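Local coordinates for protein cellulose 1,4-beta-cellobiosidase (Thermobifida fusca, PDB 4JJJ) that probably hydrolyses cellulose to cellobiose through the family 48 catalytic domain that makes up this chain, at residues 583-586 against 591-594; 201-206 against 571-576. The protein carries 1 engineered substitution. One frame throughout, in Å; residues are numbered along the deposited sequence.

In the fold
Interactions 1 and 2 lie on the same side of the family 48 catalytic domain, an (α/α)6 fold, with their centres about 16 Å apart. Along the chain they come in series: 201-206 meets 571-576 across more than 360 intervening residues, and interaction 1 then folds 583-586 against 591-594 within the loop that leads from strand 577-578 to helix 597-604. That short strand connects the two contacts, since 571-576 ends where it begins. They also touch directly, S586 O lying 3.2 Å from D576 CB. Together they join a loop from the first third of the sequence to the region just before the final helices.

Interaction 1. Residues 583-586 against 591-594; sequences TFLS and YKND
L585 and Y591 bring the two backbones closest, their CA atoms 7.0 Å apart, where a turn with helical backbone angles faces a short 3-10 segment. Both lie between strand 577-578 and helix 597-604 of the family 48 domain, so the contact folds this loop back on itself; L585 and K592 also touch W597 of that helix. Leucine suits this place because its branch serves two neighbours: CD1 rests on Y591 CB at 3.9 Å, while CD2 meets K592 CE at 4.1 Å. The extended lysine chain crosses the leucine at about a right angle. With CG anti to the backbone N (chi1 174°), the F584 ring swings to where CE1 lies 4.1 Å from Y591 CE2. The F584 ring also meets that of W184, and the Y591 ring that of H44. An ST motif braces the first turn: T583 OG1 accepts from S586 N at 2.9 Å, and S586 OG accepts from T583 N, nearly straight at 170°. Tyrosine suits Y591's place because its ring joins the apolar cluster while OH hydrogen-bonds to D43 O. No hydrogen bond links the two segments, so the contact itself depends on apolar surface, and the polar bonds described here lie within the first turn or run to a neighbouring loop.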
ATOM      1  N   THR A 583      -6.813 -23.872  -9.591  1.00  9.41           N
ATOM      2  CA  THR A 583      -7.642 -22.648  -9.494  1.00  9.31           C
ATOM      3  C   THR A 583      -7.235 -21.948  -8.206  1.00  8.39           C
ATOM      4  O   THR A 583      -6.503 -22.479  -7.347  1.00  8.24           O
ATOM      5  CB  THR A 583      -9.115 -22.915  -9.437  1.00 10.37           C
ATOM      6  OG1 THR A 583      -9.336 -23.630  -8.196  1.00  9.69           O
ATOM      7  CG2 THR A 583      -9.666 -23.676 -10.692  1.00  9.81           C
ATOM      8  N   PHE A 584      -7.640 -20.698  -8.090  1.00  8.20           N
ATOM      9  CA  PHE A 584      -7.467 -19.943  -6.809  1.00  8.10           C
ATOM     10  C   PHE A 584      -7.895 -20.782  -5.603  1.00  8.28           C
ATOM     11  O   PHE A 584      -7.185 -20.845  -4.576  1.00  8.23           O
ATOM     12  CB  PHE A 584      -8.282 -18.623  -6.913  1.00  8.05           C
ATOM     13  CG  PHE A 584      -8.327 -17.803  -5.622  1.00  7.02           C
ATOM     14  CD1 PHE A 584      -9.241 -18.087  -4.619  1.00  7.15           C
ATOM     15  CD2 PHE A 584      -7.413 -16.783  -5.426  1.00  7.00           C
ATOM     16  CE1 PHE A 584      -9.296 -17.337  -3.475  1.00  7.84           C
ATOM     17  CE2 PHE A 584      -7.430 -16.057  -4.254  1.00  7.24           C
ATOM     18  CZ  PHE A 584      -8.371 -16.340  -3.290  1.00  7.37           C
ATOM     19  N   LEU A 585      -9.048 -21.404  -5.726  1.00  8.77           N
ATOM     20  CA  LEU A 585      -9.576 -22.229  -4.674  1.00  8.98           C
ATOM     21  C   LEU A 585      -8.820 -23.520  -4.472  1.00  9.49           C
ATOM     22  O   LEU A 585      -8.561 -23.894  -3.318  1.00  7.80           O
ATOM     23  CB  LEU A 585     -11.056 -22.523  -4.890  1.00 10.74           C
ATOM     24  CG  LEU A 585     -11.661 -23.477  -3.882  1.00 12.68           C
ATOM     25  CD1 LEU A 585     -11.752 -22.830  -2.526  1.00 11.89           C
ATOM     26  CD2 LEU A 585     -13.029 -23.921  -4.377  1.00 14.89           C
ATOM     27  N   SER A 586      -8.406 -24.168  -5.556  1.00  8.50           N
ATOM     28  CA  SER A 586      -7.743 -25.439  -5.389  1.00  9.90           C
ATOM     29  C   SER A 586      -6.375 -25.372  -4.720  1.00  9.42           C
ATOM     30  O   SER A 586      -5.913 -26.380  -4.104  1.00  7.90           O
ATOM     31  CB  SER A 586      -7.681 -26.256  -6.709  1.00 10.11           C
ATOM     32  OG  SER A 586      -6.601 -25.846  -7.488  1.00 10.73           O
ATOM     33  N   TYR A 591     -10.368 -22.691   2.244  1.00  7.86           N
ATOM     34  CA  TYR A 591     -11.502 -21.829   2.053  1.00  7.31           C
ATOM     35  C   TYR A 591     -12.800 -22.544   2.106  1.00  8.28           C
ATOM     36  O   TYR A 591     -13.777 -21.969   2.460  1.00  8.43           O
ATOM     37  CB  TYR A 591     -11.405 -20.899   0.879  1.00  6.91           C
ATOM     38  CG  TYR A 591     -10.914 -19.510   1.128  1.00  7.47           C
ATOM     39  CD1 TYR A 591     -11.528 -18.747   2.082  1.00  7.75           C
ATOM     40  CD2 TYR A 591      -9.983 -18.933   0.312  1.00  7.95           C
ATOM     41  CE1 TYR A 591     -11.138 -17.424   2.364  1.00  8.79           C
ATOM     42  CE2 TYR A 591      -9.566 -17.605   0.562  1.00  7.06           C
ATOM     43  CZ  TYR A 591     -10.229 -16.848   1.526  1.00  8.42           C
ATOM     44  OH  TYR A 591      -9.909 -15.474   1.751  1.00  7.59           O
ATOM     45  N   LYS A 592     -12.842 -23.814   1.777  1.00  9.43           N
ATOM     46  CA  LYS A 592     -14.105 -24.545   1.816  1.00 10.35           C
ATOM     47  C   LYS A 592     -14.582 -24.744   3.237  1.00 10.83           C
ATOM     48  O   LYS A 592     -15.777 -25.050   3.409  1.00  9.47           O
ATOM     49  CB  LYS A 592     -13.842 -25.888   1.208  1.00 12.67           C
ATOM     50  CG  LYS A 592     -13.583 -25.836  -0.289  1.00 15.03           C
ATOM     51  CD  LYS A 592     -13.208 -27.306  -0.696  1.00 21.26           C
ATOM     52  CE  LYS A 592     -12.913 -27.430  -2.171  1.00 26.50           C
ATOM     53  NZ  LYS A 592     -12.313 -28.807  -2.496  1.00 27.90           N
ATOM     54  N   ASN A 593     -13.765 -24.486   4.233  1.00  9.64           N
ATOM     55  CA  ASN A 593     -14.232 -24.542   5.621  1.00  9.93           C
ATOM     56  C   ASN A 593     -14.675 -23.212   6.172  1.00  9.13           C
ATOM     57  O   ASN A 593     -15.085 -23.119   7.310  1.00  9.02           O
ATOM     58  CB  ASN A 593     -13.128 -25.148   6.487  1.00 12.23           C
ATOM     59  CG  ASN A 593     -12.651 -26.483   5.877  1.00 17.05           C
ATOM     60  OD1 ASN A 593     -13.506 -27.321   5.493  1.00 19.75           O
ATOM     61  ND2 ASN A 593     -11.347 -26.582   5.541  1.00 17.38           N
ATOM     62  N   ASP A 594     -14.589 -22.151   5.367  1.00  8.75           N
ATOM     63  CA  ASP A 594     -14.934 -20.814   5.825  1.00  7.85           C
ATOM     64  C   ASP A 594     -16.408 -20.677   6.084  1.00  7.40           C
ATOM     65  O   ASP A 594     -17.246 -21.194   5.344  1.00  6.81           O
ATOM     66  CB  ASP A 594     -14.528 -19.785   4.774  1.00  8.23           C
ATOM     67  CG  ASP A 594     -14.503 -18.357   5.333  1.00  7.64           C
ATOM     68  OD1 ASP A 594     -15.606 -17.778   5.401  1.00  7.72           O
ATOM     69  OD2 ASP A 594     -13.343 -17.870   5.556  1.00  8.88           O
TER

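Interaction 2. Residues 201-206 against 571-576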
ATOM      1  N   ASN A 201      12.576 -26.741  -6.133  1.00 11.34           N
ATOM      2  CA  ASN A 201      13.226 -25.497  -5.863  1.00 10.71           C
ATOM      3  C   ASN A 201      12.251 -24.525  -5.141  1.00  9.69           C
ATOM      4  O   ASN A 201      12.261 -23.328  -5.384  1.00 11.30           O
ATOM      5  CB  ASN A 201      13.620 -24.878  -7.155  1.00 11.74           C
ATOM      6  CG  ASN A 201      14.602 -25.794  -7.956  1.00 12.52           C
ATOM      7  OD1 ASN A 201      15.633 -26.214  -7.353  1.00 12.86           O
ATOM      8  ND2 ASN A 201      14.334 -26.070  -9.200  1.00 15.60           N
ATOM      9  N   GLY A 202      11.448 -25.100  -4.287  1.00  9.33           N
ATOM     10  CA  GLY A 202      10.429 -24.300  -3.527  1.00  9.54           C
ATOM     11  C   GLY A 202       9.473 -23.729  -4.555  1.00  9.26           C
ATOM     12  O   GLY A 202       8.892 -24.360  -5.491  1.00 10.14           O
ATOM     13  N   TYR A 203       9.254 -22.400  -4.436  1.00  9.29           N
ATOM     14  CA  TYR A 203       8.408 -21.729  -5.373  1.00  8.86           C
ATOM     15  C   TYR A 203       9.209 -20.876  -6.377  1.00  8.69           C
ATOM     16  O   TYR A 203       8.640 -20.246  -7.231  1.00  7.72           O
ATOM     17  CB  TYR A 203       7.459 -20.773  -4.609  1.00  8.59           C
ATOM     18  CG  TYR A 203       6.414 -21.522  -3.751  1.00  7.67           C
ATOM     19  CD1 TYR A 203       6.788 -22.105  -2.552  1.00  7.73           C
ATOM     20  CD2 TYR A 203       5.066 -21.576  -4.158  1.00  7.99           C
ATOM     21  CE1 TYR A 203       5.858 -22.762  -1.798  1.00  8.59           C
ATOM     22  CE2 TYR A 203       4.124 -22.247  -3.414  1.00  8.47           C
ATOM     23  CZ  TYR A 203       4.538 -22.822  -2.215  1.00  7.91           C
ATOM     24  OH  TYR A 203       3.589 -23.468  -1.379  1.00  9.63           O
ATOM     25  N   LEU A 204      10.566 -20.913  -6.268  1.00 10.32           N
ATOM     26  CA  LEU A 204      11.367 -19.875  -6.906  1.00 10.35           C
ATOM     27  C   LEU A 204      11.206 -19.942  -8.432  1.00 10.43           C
ATOM     28  O   LEU A 204      11.178 -18.869  -9.129  1.00  9.81           O
ATOM     29  CB  LEU A 204      12.827 -20.042  -6.569  1.00 11.25           C
ATOM     30  CG  LEU A 204      13.188 -19.973  -5.145  1.00 11.60           C
ATOM     31  CD1 LEU A 204      14.664 -20.208  -4.941  1.00 12.89           C
ATOM     32  CD2 LEU A 204      12.752 -18.601  -4.547  1.00 11.70           C
ATOM     33  N   ASP A 205      11.143 -21.158  -8.986  1.00 10.03           N
ATOM     34  CA  ASP A 205      11.101 -21.312 -10.378  1.00 10.78           C
ATOM     35  C   ASP A 205       9.768 -21.224 -11.018  1.00  9.31           C
ATOM     36  O   ASP A 205       9.644 -21.511 -12.234  1.00 11.07           O
ATOM     37  CB  ASP A 205      11.863 -22.614 -10.835  1.00 10.96           C
ATOM     38  CG  ASP A 205      11.341 -23.905 -10.160  1.00 13.03           C
ATOM     39  OD1 ASP A 205      10.397 -23.831  -9.371  1.00 12.75           O
ATOM     40  OD2 ASP A 205      11.806 -25.028 -10.565  1.00 12.76           O
ATOM     41  N   LEU A 206       8.726 -20.740 -10.282  1.00  8.93           N
ATOM     42  CA  LEU A 206       7.501 -20.303 -10.922  1.00  9.25           C
ATOM     43  C   LEU A 206       7.747 -18.883 -11.507  1.00  7.98           C
ATOM     44  O   LEU A 206       7.036 -18.427 -12.340  1.00  9.34           O
ATOM     45  CB  LEU A 206       6.426 -20.180  -9.814  1.00  9.21           C
ATOM     46  CG  LEU A 206       5.905 -21.494  -9.236  1.00  9.44           C
ATOM     47  CD1 LEU A 206       5.120 -21.280  -7.941  1.00 10.62           C
ATOM     48  CD2 LEU A 206       5.017 -22.162 -10.209  1.00 10.02           C
ATOM     49  N   THR A 571       3.401 -28.828  -4.153  1.00 10.78           N
ATOM     50  CA  THR A 571       2.242 -28.792  -3.247  1.00 10.48           C
ATOM     51  C   THR A 571       2.385 -27.576  -2.284  1.00 10.16           C
ATOM     52  O   THR A 571       3.484 -27.230  -1.853  1.00 11.13           O
ATOM     53  CB  THR A 571       2.120 -30.072  -2.414  1.00 12.43           C
ATOM     54  OG1 THR A 571       3.353 -30.316  -1.740  1.00 13.84           O
ATOM     55  CG2 THR A 571       1.741 -31.192  -3.318  1.00 14.87           C
ATOM     56  N   MET A 572       1.225 -27.065  -1.864  1.00 10.23           N
ATOM     57  CA  MET A 572       1.175 -26.095  -0.809  1.00 10.36           C
ATOM     58  C   MET A 572       1.422 -26.846   0.494  1.00 11.08           C
ATOM     59  O   MET A 572       1.378 -28.123   0.513  1.00 11.52           O
ATOM     60  CB  MET A 572      -0.209 -25.415  -0.786  1.00 10.34           C
ATOM     61  CG  MET A 572      -0.548 -24.712  -2.098  1.00  8.96           C
ATOM     62  SD  MET A 572       0.430 -23.194  -2.409  1.00 11.19           S
ATOM     63  CE  MET A 572      -0.215 -22.048  -1.215  1.00 10.56           C
ATOM     64  N   PRO A 573       1.585 -26.135   1.608  1.00  9.53           N
ATOM     65  CA  PRO A 573       1.772 -26.832   2.883  1.00 10.11           C
ATOM     66  C   PRO A 573       0.689 -27.794   3.302  1.00 11.18           C
ATOM     67  O   PRO A 573       1.005 -28.792   3.961  1.00 12.58           O
ATOM     68  CB  PRO A 573       1.941 -25.682   3.882  1.00  9.64           C
ATOM     69  CG  PRO A 573       2.584 -24.607   3.053  1.00  9.66           C
ATOM     70  CD  PRO A 573       1.985 -24.704   1.704  1.00  9.11           C
ATOM     71  N   ASN A 574      -0.553 -27.516   2.962  1.00 10.71           N
ATOM     72  CA  ASN A 574      -1.668 -28.409   3.236  1.00 10.88           C
ATOM     73  C   ASN A 574      -1.797 -29.537   2.246  1.00 10.31           C
ATOM     74  O   ASN A 574      -2.809 -30.305   2.307  1.00 11.19           O
ATOM     75  CB  ASN A 574      -2.915 -27.604   3.357  1.00 10.39           C
ATOM     76  CG  ASN A 574      -3.436 -27.110   2.029  1.00 10.29           C
ATOM     77  OD1 ASN A 574      -2.771 -27.132   0.969  1.00 10.37           O
ATOM     78  ND2 ASN A 574      -4.693 -26.648   2.068  1.00 10.41           N
ATOM     79  N   GLY A 575      -0.870 -29.669   1.320  1.00 10.41           N
ATOM     80  CA  GLY A 575      -0.941 -30.724   0.296  1.00 10.78           C
ATOM     81  C   GLY A 575      -1.699 -30.352  -0.985  1.00 10.21           C
ATOM     82  O   GLY A 575      -1.749 -31.136  -1.935  1.00 11.35           O
ATOM     83  N   ASP A 576      -2.260 -29.115  -1.091  1.00  9.40           N
ATOM     84  CA  ASP A 576      -2.952 -28.742  -2.274  1.00  9.64           C
ATOM     85  C   ASP A 576      -1.967 -28.782  -3.482  1.00  9.74           C
ATOM     86  O   ASP A 576      -0.810 -28.276  -3.442  1.00 10.52           O
ATOM     87  CB  ASP A 576      -3.529 -27.286  -2.199  1.00  9.86           C
ATOM     88  CG  ASP A 576      -4.686 -27.144  -1.241  1.00 10.38           C
ATOM     89  OD1 ASP A 576      -5.403 -28.190  -0.903  1.00 11.96           O
ATOM     90  OD2 ASP A 576      -4.991 -25.975  -0.867  1.00  9.79           O
TER
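Y203 and M572 form a Met-aromatic contact between two turn-bearing loops of the (α/α)6 catalytic domain. Their CA atoms are 9.6 Å apart, a gap that suits a long, rigid tyrosine. From CB, the chain leaves with CG anti to the carbonyl carbon (chi1 -68°), sending the ring out to the other loop. H189, P190 and I578 also touch this side chain. CE2 is 3.9 Å from M572 SD, with CZ, next along the ring, only slightly farther from the same sulfur, which sits beside the edge, 5.2 Å from the ring centroid and close to the ring plane. OH goes furthest: it is 3.3 Å from M572 SD and also meets M572 CA and P573 CD, with T571 O a little farther off. The methionine reaches back because its chain bends at chi2 and chi3. The tyrosine hydroxyl is buried with no hydrogen-bond partner in the model. Replacing Y203 by an alanine removes the ring beside M572 SD, and would probably open a gap between the two loops and let the methionine end turn more freely. Glycine suits position G202, whose positive phi belongs to the type II' turn N201-L204. In the facing type I turn, M572-G575, P573 fits with its phi of -57°, and G575 takes backbone angles that would jam a side chain against the preceding carbonyl. An Asx turn overlaps its end: N574 OD1 accepts from D576 N at 2.9 Å, with the donor lying above the carbonyl plane.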